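Local coordinates for aspartate aminotransferase, cytoplasmic (Schizosaccharomyces pombe 972h-, PDB 6JPK), which catalyses the pyridoxal 5'-phosphate-dependent transfer of an amino group between L-aspartate and 2-oxoglutarate, giving oxaloacetate and L-glutamate, at residues 97-111 with 263-277. The protein carries 1 engineered substitution. Residues are numbered along the deposited sequence; the frame is centred on the assembly and turned at random.
Sequences EDRVASMQSVSGTGA and RTGCMHYVAKDASTK. With PO4 (phosphate ion), chain C.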
ATOM      1  N   GLU A  97      13.881 -19.627  16.712  1.00 11.16           N
ATOM      2  CA  GLU A  97      14.861 -20.151  15.767  1.00 10.90           C
ATOM      3  C   GLU A  97      15.054 -19.257  14.546  1.00 14.94           C
ATOM      4  O   GLU A  97      15.841 -19.613  13.665  1.00 15.58           O
ATOM      5  CB  GLU A  97      14.461 -21.556  15.307  1.00 14.44           C
ATOM      6  CG  GLU A  97      14.498 -22.614  16.407  1.00 15.23           C
ATOM      7  CD  GLU A  97      13.963 -23.968  15.942  1.00 19.55           C
ATOM      8  OE1 GLU A  97      13.998 -24.237  14.717  1.00 22.44           O
ATOM      9  OE2 GLU A  97      13.508 -24.768  16.795  1.00 20.05           O
ATOM     10  N   ASP A  98      14.342 -18.129  14.451  1.00 12.38           N
ATOM     11  CA  ASP A  98      14.520 -17.185  13.339  1.00 13.85           C
ATOM     12  C   ASP A  98      14.118 -17.822  12.005  1.00 12.91           C
ATOM     13  O   ASP A  98      14.785 -17.643  10.982  1.00 10.20           O
ATOM     14  CB  ASP A  98      15.967 -16.667  13.287  1.00 16.48           C
ATOM     15  CG  ASP A  98      16.135 -15.440  12.395  1.00 21.12           C
ATOM     16  OD1 ASP A  98      15.244 -14.564  12.403  1.00 24.11           O
ATOM     17  OD2 ASP A  98      17.174 -15.347  11.701  1.00 26.76           O
ATOM     18  N   ARG A  99      13.020 -18.573  12.008  1.00 10.78           N
ATOM     19  CA  ARG A  99      12.563 -19.266  10.810  1.00  9.64           C
ATOM     20  C   ARG A  99      11.400 -18.580  10.092  1.00 10.95           C
ATOM     21  O   ARG A  99      10.967 -19.077   9.046  1.00  9.48           O
ATOM     22  CB  ARG A  99      12.169 -20.706  11.160  1.00  9.81           C
ATOM     23  CG  ARG A  99      13.361 -21.657  11.327  1.00 11.20           C
ATOM     24  CD  ARG A  99      12.925 -22.986  11.956  1.00 11.83           C
ATOM     25  NE  ARG A  99      11.884 -23.638  11.171  1.00 13.33           N
ATOM     26  CZ  ARG A  99      11.250 -24.745  11.545  1.00 14.27           C
ATOM     27  NH1 ARG A  99      11.553 -25.326  12.710  1.00 12.45           N
ATOM     28  NH2 ARG A  99      10.315 -25.266  10.758  1.00 11.53           N
ATOM     29  N   VAL A 100      10.878 -17.461  10.596  1.00  8.97           N
ATOM     30  CA  VAL A 100       9.725 -16.809   9.970  1.00  8.60           C
ATOM     31  C   VAL A 100      10.194 -15.506   9.336  1.00 10.16           C
ATOM     32  O   VAL A 100      10.743 -14.635  10.022  1.00  8.99           O
ATOM     33  CB  VAL A 100       8.584 -16.563  10.975  1.00  8.43           C
ATOM     34  CG1 VAL A 100       7.367 -15.951  10.271  1.00  9.92           C
ATOM     35  CG2 VAL A 100       8.181 -17.853  11.657  1.00  8.57           C
ATOM     36  N   ALA A 101      10.007 -15.382   8.022  1.00 11.27           N
ATOM     37  CA  ALA A 101      10.227 -14.124   7.311  1.00 12.68           C
ATOM     38  C   ALA A 101       8.896 -13.383   7.282  1.00 11.45           C
ATOM     39  O   ALA A 101       7.935 -13.861   6.680  1.00 12.86           O
ATOM     40  CB  ALA A 101      10.748 -14.372   5.895  1.00 10.63           C
ATOM     41  N   SER A 102       8.828 -12.234   7.950  1.00  7.83           N
ATOM     42  CA  SER A 102       7.581 -11.490   8.116  1.00  7.57           C
ATOM     43  C   SER A 102       7.716 -10.128   7.457  1.00 12.66           C
ATOM     44  O   SER A 102       8.686  -9.406   7.706  1.00 12.46           O
ATOM     45  CB  SER A 102       7.218 -11.322   9.596  1.00 11.04           C
ATOM     46  OG  SER A 102       7.076 -12.589  10.236  1.00 12.58           O
ATOM     47  N   MET A 103       6.745  -9.781   6.617  1.00  8.99           N
ATOM     48  CA  MET A 103       6.734  -8.508   5.914  1.00 11.21           C
ATOM     49  C   MET A 103       5.406  -7.822   6.197  1.00 11.11           C
ATOM     50  O   MET A 103       4.349  -8.305   5.767  1.00  7.86           O
ATOM     51  CB  MET A 103       6.925  -8.713   4.414  1.00 14.36           C
ATOM     52  CG  MET A 103       8.284  -9.299   4.055  1.00 19.13           C
ATOM     53  SD  MET A 103       9.431  -7.972   3.614  1.00 25.16           S
ATOM     54  CE  MET A 103       8.378  -7.134   2.404  1.00  7.36           C
ATOM     55  N   GLN A 104       5.457  -6.706   6.918  1.00  7.00           N
ATOM     56  CA  GLN A 104       4.260  -5.892   7.081  1.00  6.86           C
ATOM     57  C   GLN A 104       3.766  -5.480   5.702  1.00  8.01           C
ATOM     58  O   GLN A 104       4.557  -5.086   4.838  1.00  9.56           O
ATOM     59  CB  GLN A 104       4.554  -4.671   7.946  1.00  6.97           C
ATOM     60  CG  GLN A 104       3.367  -3.734   8.136  1.00  6.88           C
ATOM     61  CD  GLN A 104       3.743  -2.501   8.929  1.00  7.80           C
ATOM     62  OE1 GLN A 104       4.706  -2.512   9.720  1.00  7.22           O
ATOM     63  NE2 GLN A 104       2.980  -1.427   8.732  1.00  7.00           N
ATOM     64  N   SER A 105       2.465  -5.610   5.485  1.00  7.54           N
ATOM     65  CA  SER A 105       1.862  -5.439   4.173  0.50  8.85           C
ATOM     66  C   SER A 105       0.687  -4.473   4.264  1.00 10.34           C
ATOM     67  O   SER A 105       0.212  -4.127   5.353  1.00 10.05           O
ATOM     68  CB  SER A 105       1.389  -6.787   3.610  0.50  9.22           C
ATOM     69  OG  SER A 105       0.476  -7.405   4.506  0.50  6.34           O
ATOM     70  N   VAL A 106       0.208  -4.054   3.097  1.00  8.47           N
ATOM     71  CA  VAL A 106      -0.987  -3.226   3.018  1.00  8.45           C
ATOM     72  C   VAL A 106      -2.169  -4.165   3.224  1.00  9.06           C
ATOM     73  O   VAL A 106      -2.845  -4.559   2.263  1.00 10.29           O
ATOM     74  CB  VAL A 106      -1.075  -2.481   1.673  1.00  9.17           C
ATOM     75  CG1 VAL A 106      -2.276  -1.538   1.652  1.00  6.60           C
ATOM     76  CG2 VAL A 106       0.214  -1.704   1.410  1.00  9.62           C
ATOM     77  N   SER A 107      -2.383  -4.554   4.482  1.00  8.76           N
ATOM     78  CA  SER A 107      -3.437  -5.463   4.925  1.00 11.58           C
ATOM     79  C   SER A 107      -3.342  -6.832   4.258  1.00  9.00           C
ATOM     80  O   SER A 107      -2.290  -7.198   3.713  1.00  9.18           O
ATOM     81  CB  SER A 107      -4.817  -4.847   4.686  1.00 15.55           C
ATOM     82  OG  SER A 107      -5.738  -5.238   5.704  1.00 12.50           O
ATOM     83  N   GLY A 108      -4.430  -7.602   4.321  1.00  7.90           N
ATOM     84  CA  GLY A 108      -4.400  -8.959   3.794  1.00  7.19           C
ATOM     85  C   GLY A 108      -4.213  -9.011   2.286  1.00  7.57           C
ATOM     86  O   GLY A 108      -3.531  -9.900   1.766  1.00  6.55           O
ATOM     87  N   THR A 109      -4.817  -8.071   1.559  1.00  6.90           N
ATOM     88  CA  THR A 109      -4.685  -8.098   0.102  1.00  6.92           C
ATOM     89  C   THR A 109      -3.236  -7.885  -0.316  1.00  8.69           C
ATOM     90  O   THR A 109      -2.715  -8.601  -1.180  1.00  7.40           O
ATOM     91  CB  THR A 109      -5.588  -7.048  -0.536  1.00  9.90           C
ATOM     92  OG1 THR A 109      -6.939  -7.313  -0.154  1.00 11.79           O
ATOM     93  CG2 THR A 109      -5.482  -7.116  -2.069  1.00  8.67           C
ATOM     94  N   GLY A 110      -2.567  -6.901   0.298  1.00  8.06           N
ATOM     95  CA  GLY A 110      -1.160  -6.678   0.019  1.00  6.20           C
ATOM     96  C   GLY A 110      -0.280  -7.842   0.430  1.00  6.40           C
ATOM     97  O   GLY A 110       0.717  -8.130  -0.237  1.00  6.38           O
ATOM     98  N   ALA A 111      -0.624  -8.531   1.527  1.00  6.24           N
ATOM     99  CA  ALA A 111       0.115  -9.744   1.870  1.00  9.06           C
ATOM    100  C   ALA A 111      -0.041 -10.806   0.782  1.00  7.62           C
ATOM    101  O   ALA A 111       0.939 -11.451   0.384  1.00  6.73           O
ATOM    102  CB  ALA A 111      -0.345 -10.290   3.222  1.00  7.28           C
ATOM    103  N   ARG A 263      -5.172  -0.419   6.768  1.00  6.50           N
ATOM    104  CA  ARG A 263      -4.409  -1.368   5.954  1.00 12.64           C
ATOM    105  C   ARG A 263      -3.261  -2.013   6.744  1.00 16.40           C
ATOM    106  O   ARG A 263      -2.080  -1.870   6.410  1.00 18.42           O
ATOM    107  CB  ARG A 263      -3.879  -0.699   4.678  1.00 11.36           C
ATOM    108  CG  ARG A 263      -4.876   0.193   3.942  1.00 10.97           C
ATOM    109  CD  ARG A 263      -6.179  -0.526   3.632  1.00 10.00           C
ATOM    110  NE  ARG A 263      -6.025  -1.640   2.688  1.00 11.07           N
ATOM    111  CZ  ARG A 263      -6.654  -2.806   2.822  1.00 11.54           C
ATOM    112  NH1 ARG A 263      -6.485  -3.761   1.928  1.00 14.40           N
ATOM    113  NH2 ARG A 263      -7.432  -3.029   3.882  1.00  8.73           N
ATOM    114  N   THR A 264      -3.625  -2.764   7.783  1.00 11.17           N
ATOM    115  CA  THR A 264      -2.648  -3.411   8.659  1.00  9.88           C
ATOM    116  C   THR A 264      -2.687  -4.926   8.442  1.00  9.44           C
ATOM    117  O   THR A 264      -3.683  -5.588   8.766  1.00  6.40           O
ATOM    118  CB  THR A 264      -2.917  -3.048  10.118  1.00 11.23           C
ATOM    119  OG1 THR A 264      -2.958  -1.619  10.249  1.00 12.91           O
ATOM    120  CG2 THR A 264      -1.827  -3.595  11.022  1.00  8.33           C
ATOM    121  N   GLY A 265      -1.596  -5.469   7.904  1.00  8.76           N
ATOM    122  CA  GLY A 265      -1.490  -6.886   7.626  1.00  6.37           C
ATOM    123  C   GLY A 265      -0.040  -7.307   7.620  1.00  6.46           C
ATOM    124  O   GLY A 265       0.871  -6.490   7.791  1.00  6.55           O
ATOM    125  N   CYS A 266       0.175  -8.604   7.420  1.00  6.50           N
ATOM    126  CA  CYS A 266       1.526  -9.140   7.408  1.00  6.61           C
ATOM    127  C   CYS A 266       1.566 -10.400   6.556  1.00  7.80           C
ATOM    128  O   CYS A 266       0.655 -11.228   6.635  1.00  7.35           O
ATOM    129  CB  CYS A 266       1.995  -9.447   8.836  1.00  9.07           C
ATOM    130  SG  CYS A 266       3.787  -9.522   8.991  1.00 10.85           S
ATOM    131  N   MET A 267       2.605 -10.533   5.726  1.00  6.68           N
ATOM    132  CA  MET A 267       2.864 -11.782   5.018  1.00  7.80           C
ATOM    133  C   MET A 267       3.982 -12.517   5.739  1.00  8.09           C
ATOM    134  O   MET A 267       4.963 -11.899   6.166  1.00  7.97           O
ATOM    135  CB  MET A 267       3.258 -11.542   3.550  1.00  9.25           C
ATOM    136  CG  MET A 267       3.204 -12.804   2.665  1.00 15.21           C
ATOM    137  SD  MET A 267       4.750 -13.194   1.777  1.00 25.80           S
ATOM    138  CE  MET A 267       5.764 -13.863   3.074  1.00 24.98           C
ATOM    139  N   HIS A 268       3.836 -13.835   5.878  1.00  8.40           N
ATOM    140  CA  HIS A 268       4.845 -14.651   6.549  1.00  8.92           C
ATOM    141  C   HIS A 268       5.230 -15.824   5.663  1.00  9.24           C
ATOM    142  O   HIS A 268       4.360 -16.478   5.078  1.00  7.38           O
ATOM    143  CB  HIS A 268       4.356 -15.212   7.897  1.00  7.35           C
ATOM    144  CG  HIS A 268       3.760 -14.183   8.808  1.00  9.67           C
ATOM    145  ND1 HIS A 268       4.506 -13.490   9.735  1.00  8.14           N
ATOM    146  CD2 HIS A 268       2.485 -13.743   8.942  1.00  7.05           C
ATOM    147  CE1 HIS A 268       3.721 -12.654  10.392  1.00  8.23           C
ATOM    148  NE2 HIS A 268       2.488 -12.792   9.933  1.00  7.98           N
ATOM    149  N   TYR A 269       6.532 -16.079   5.571  1.00  7.69           N
ATOM    150  CA  TYR A 269       7.069 -17.327   5.042  1.00  7.93           C
ATOM    151  C   TYR A 269       7.689 -18.081   6.202  1.00  8.18           C
ATOM    152  O   TYR A 269       8.569 -17.549   6.895  1.00  9.49           O
ATOM    153  CB  TYR A 269       8.097 -17.077   3.939  1.00  8.09           C
ATOM    154  CG  TYR A 269       8.889 -18.307   3.524  1.00  8.43           C
ATOM    155  CD1 TYR A 269       8.288 -19.348   2.823  1.00  8.48           C
ATOM    156  CD2 TYR A 269      10.240 -18.418   3.830  1.00  8.73           C
ATOM    157  CE1 TYR A 269       9.018 -20.471   2.439  1.00  8.83           C
ATOM    158  CE2 TYR A 269      10.979 -19.533   3.461  1.00  9.08           C
ATOM    159  CZ  TYR A 269      10.365 -20.560   2.762  1.00  9.54           C
ATOM    160  OH  TYR A 269      11.099 -21.668   2.380  1.00  9.53           O
ATOM    161  N   VAL A 270       7.211 -19.298   6.431  1.00  8.27           N
ATOM    162  CA  VAL A 270       7.656 -20.128   7.544  1.00  8.52           C
ATOM    163  C   VAL A 270       8.702 -21.080   6.983  1.00 11.55           C
ATOM    164  O   VAL A 270       8.366 -22.125   6.417  1.00  8.98           O
ATOM    165  CB  VAL A 270       6.494 -20.886   8.195  1.00  9.30           C
ATOM    166  CG1 VAL A 270       7.003 -21.698   9.398  1.00  8.96           C
ATOM    167  CG2 VAL A 270       5.382 -19.918   8.611  1.00 10.24           C
ATOM    168  N   ALA A 271       9.976 -20.717   7.147  1.00  9.34           N
ATOM    169  CA  ALA A 271      11.071 -21.467   6.557  1.00  9.90           C
ATOM    170  C   ALA A 271      11.404 -22.707   7.381  1.00 12.37           C
ATOM    171  O   ALA A 271      11.052 -22.820   8.561  1.00  9.78           O
ATOM    172  CB  ALA A 271      12.315 -20.584   6.431  1.00  9.59           C
ATOM    173  N   LYS A 272      12.112 -23.642   6.747  1.00 10.14           N
ATOM    174  CA  LYS A 272      12.648 -24.768   7.498  1.00 14.69           C
ATOM    175  C   LYS A 272      13.933 -24.407   8.228  1.00 15.72           C
ATOM    176  O   LYS A 272      14.311 -25.109   9.166  1.00 14.69           O
ATOM    177  CB  LYS A 272      12.891 -25.962   6.570  1.00 16.09           C
ATOM    178  CG  LYS A 272      11.601 -26.583   6.044  1.00 22.01           C
ATOM    179  CD  LYS A 272      11.874 -27.535   4.909  1.00 25.90           C
ATOM    180  CE  LYS A 272      12.480 -28.826   5.413  1.00 28.37           C
ATOM    181  NZ  LYS A 272      11.431 -29.696   5.983  1.00 28.30           N
ATOM    182  N   ASP A 273      14.613 -23.336   7.824  1.00 13.39           N
ATOM    183  CA  ASP A 273      15.821 -22.917   8.525  1.00 18.97           C
ATOM    184  C   ASP A 273      16.044 -21.426   8.307  1.00 18.04           C
ATOM    185  O   ASP A 273      15.505 -20.823   7.370  1.00 15.38           O
ATOM    186  CB  ASP A 273      17.041 -23.721   8.073  1.00 21.30           C
ATOM    187  CG  ASP A 273      17.204 -23.724   6.580  1.00 29.03           C
ATOM    188  OD1 ASP A 273      17.494 -22.637   6.028  1.00 32.35           O
ATOM    189  OD2 ASP A 273      17.038 -24.812   5.962  1.00 31.23           O
ATOM    190  N   ALA A 274      16.865 -20.851   9.190  1.00 10.97           N
ATOM    191  CA  ALA A 274      17.100 -19.412   9.186  1.00 10.78           C
ATOM    192  C   ALA A 274      17.752 -18.961   7.886  1.00 11.25           C
ATOM    193  O   ALA A 274      17.468 -17.866   7.389  1.00 10.56           O
ATOM    194  CB  ALA A 274      17.979 -19.022  10.384  1.00 11.05           C
ATOM    195  N   SER A 275      18.646 -19.786   7.341  1.00 12.30           N
ATOM    196  CA  SER A 275      19.326 -19.453   6.093  1.00 15.00           C
ATOM    197  C   SER A 275      18.328 -19.167   4.971  1.00 13.85           C
ATOM    198  O   SER A 275      18.410 -18.132   4.298  1.00 11.82           O
ATOM    199  CB  SER A 275      20.262 -20.594   5.701  1.00 16.61           C
ATOM    200  OG  SER A 275      20.911 -20.281   4.487  1.00 26.31           O
ATOM    201  N   THR A 276      17.371 -20.068   4.759  1.00 10.88           N
ATOM    202  CA  THR A 276      16.387 -19.844   3.698  1.00 10.56           C
ATOM    203  C   THR A 276      15.423 -18.711   4.057  1.00 13.51           C
ATOM    204  O   THR A 276      15.002 -17.947   3.175  1.00 12.61           O
ATOM    205  CB  THR A 276      15.629 -21.143   3.425  1.00 10.59           C
ATOM    206  OG1 THR A 276      16.570 -22.163   3.072  1.00 11.09           O
ATOM    207  CG2 THR A 276      14.579 -20.972   2.302  1.00 10.30           C
ATOM    208  N   LYS A 277      15.084 -18.576   5.343  1.00 11.41           N
ATOM    209  CA  LYS A 277      14.308 -17.427   5.799  1.00 10.65           C
ATOM    210  C   LYS A 277      14.918 -16.125   5.299  1.00  9.54           C
ATOM    211  O   LYS A 277      14.218 -15.253   4.778  1.00  9.24           O
ATOM    212  CB  LYS A 277      14.225 -17.437   7.330  1.00 12.36           C
ATOM    213  CG  LYS A 277      13.239 -16.432   7.921  1.00 15.99           C
ATOM    214  CD  LYS A 277      13.813 -15.036   8.079  1.00 19.48           C
ATOM    215  CE  LYS A 277      14.898 -14.985   9.116  1.00 24.66           C
ATOM    216  NZ  LYS A 277      15.037 -13.597   9.653  1.00 24.22           N
TER
HETATM  217  P   PO4 C 501      -7.883  -6.766   3.598  1.00 14.97           P
HETATM  218  O1  PO4 C 501      -7.063  -6.460   2.361  1.00 11.88           O
HETATM  219  O2  PO4 C 501      -7.001  -7.040   4.795  1.00 14.75           O
HETATM  220  O3  PO4 C 501      -8.778  -5.573   3.862  1.00 12.88           O
HETATM  221  O4  PO4 C 501      -8.758  -7.980   3.404  1.00 18.43           O
HETATM  222  O   HOH W   1       8.751 -24.794   8.113  1.00 26.99           O
HETATM  223  O   HOH W   2      -6.402  -3.248   7.706  1.00 16.03           O
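Lys277 folds back over residues 98-101. Its CB sits 3.7 Å from Asp98 O. CG, anti to the backbone N (chi1 -170°), comes to 3.4 Å from Ala101 N. CD then passes Val100 O, CE comes to 3.2 Å from Asp98 O, and NZ ends in a salt bridge 2.9 Å from Asp98 OD1, which it meets from above the carboxylate plane. One residue after Asp98, Arg99 NE gives a nearly straight bond (168°) to Ala271 O, 2.9 Å away in the guanidinium plane; NH2 adds a weak bond to the same oxygen, while water 1 joins NH2 to Val270 O. A leucine at Arg99 would probably leave Ala271 O without these two donors. Beyond this end, strands 100-106 and 264-270 pair antiparallel, and in the large sheet of the fold-type I PLP-dependent domain 264-270 runs antiparallel to both its neighbours, 100-106 and 247-252. Ser102 OG and His268 ND1 share a 2.8 Å hydrogen bond at the ring edge, and NE2 is hydrogen-bonded to Gln251 OE1. Where helix 107-127 begins, a phosphate ion, probably from the crystallisation liquor, sits where the phosphate of PLP probably binds, and its O2 accepts a 2.7 Å hydrogen bond from Gly108 N. Arg263 lays one guanidinium face over Ser107 CB and sends NH2 to phosphate O3 at 2.9 Å and NH1 to O1, with Tyr70 of the second subunit binding the same ion.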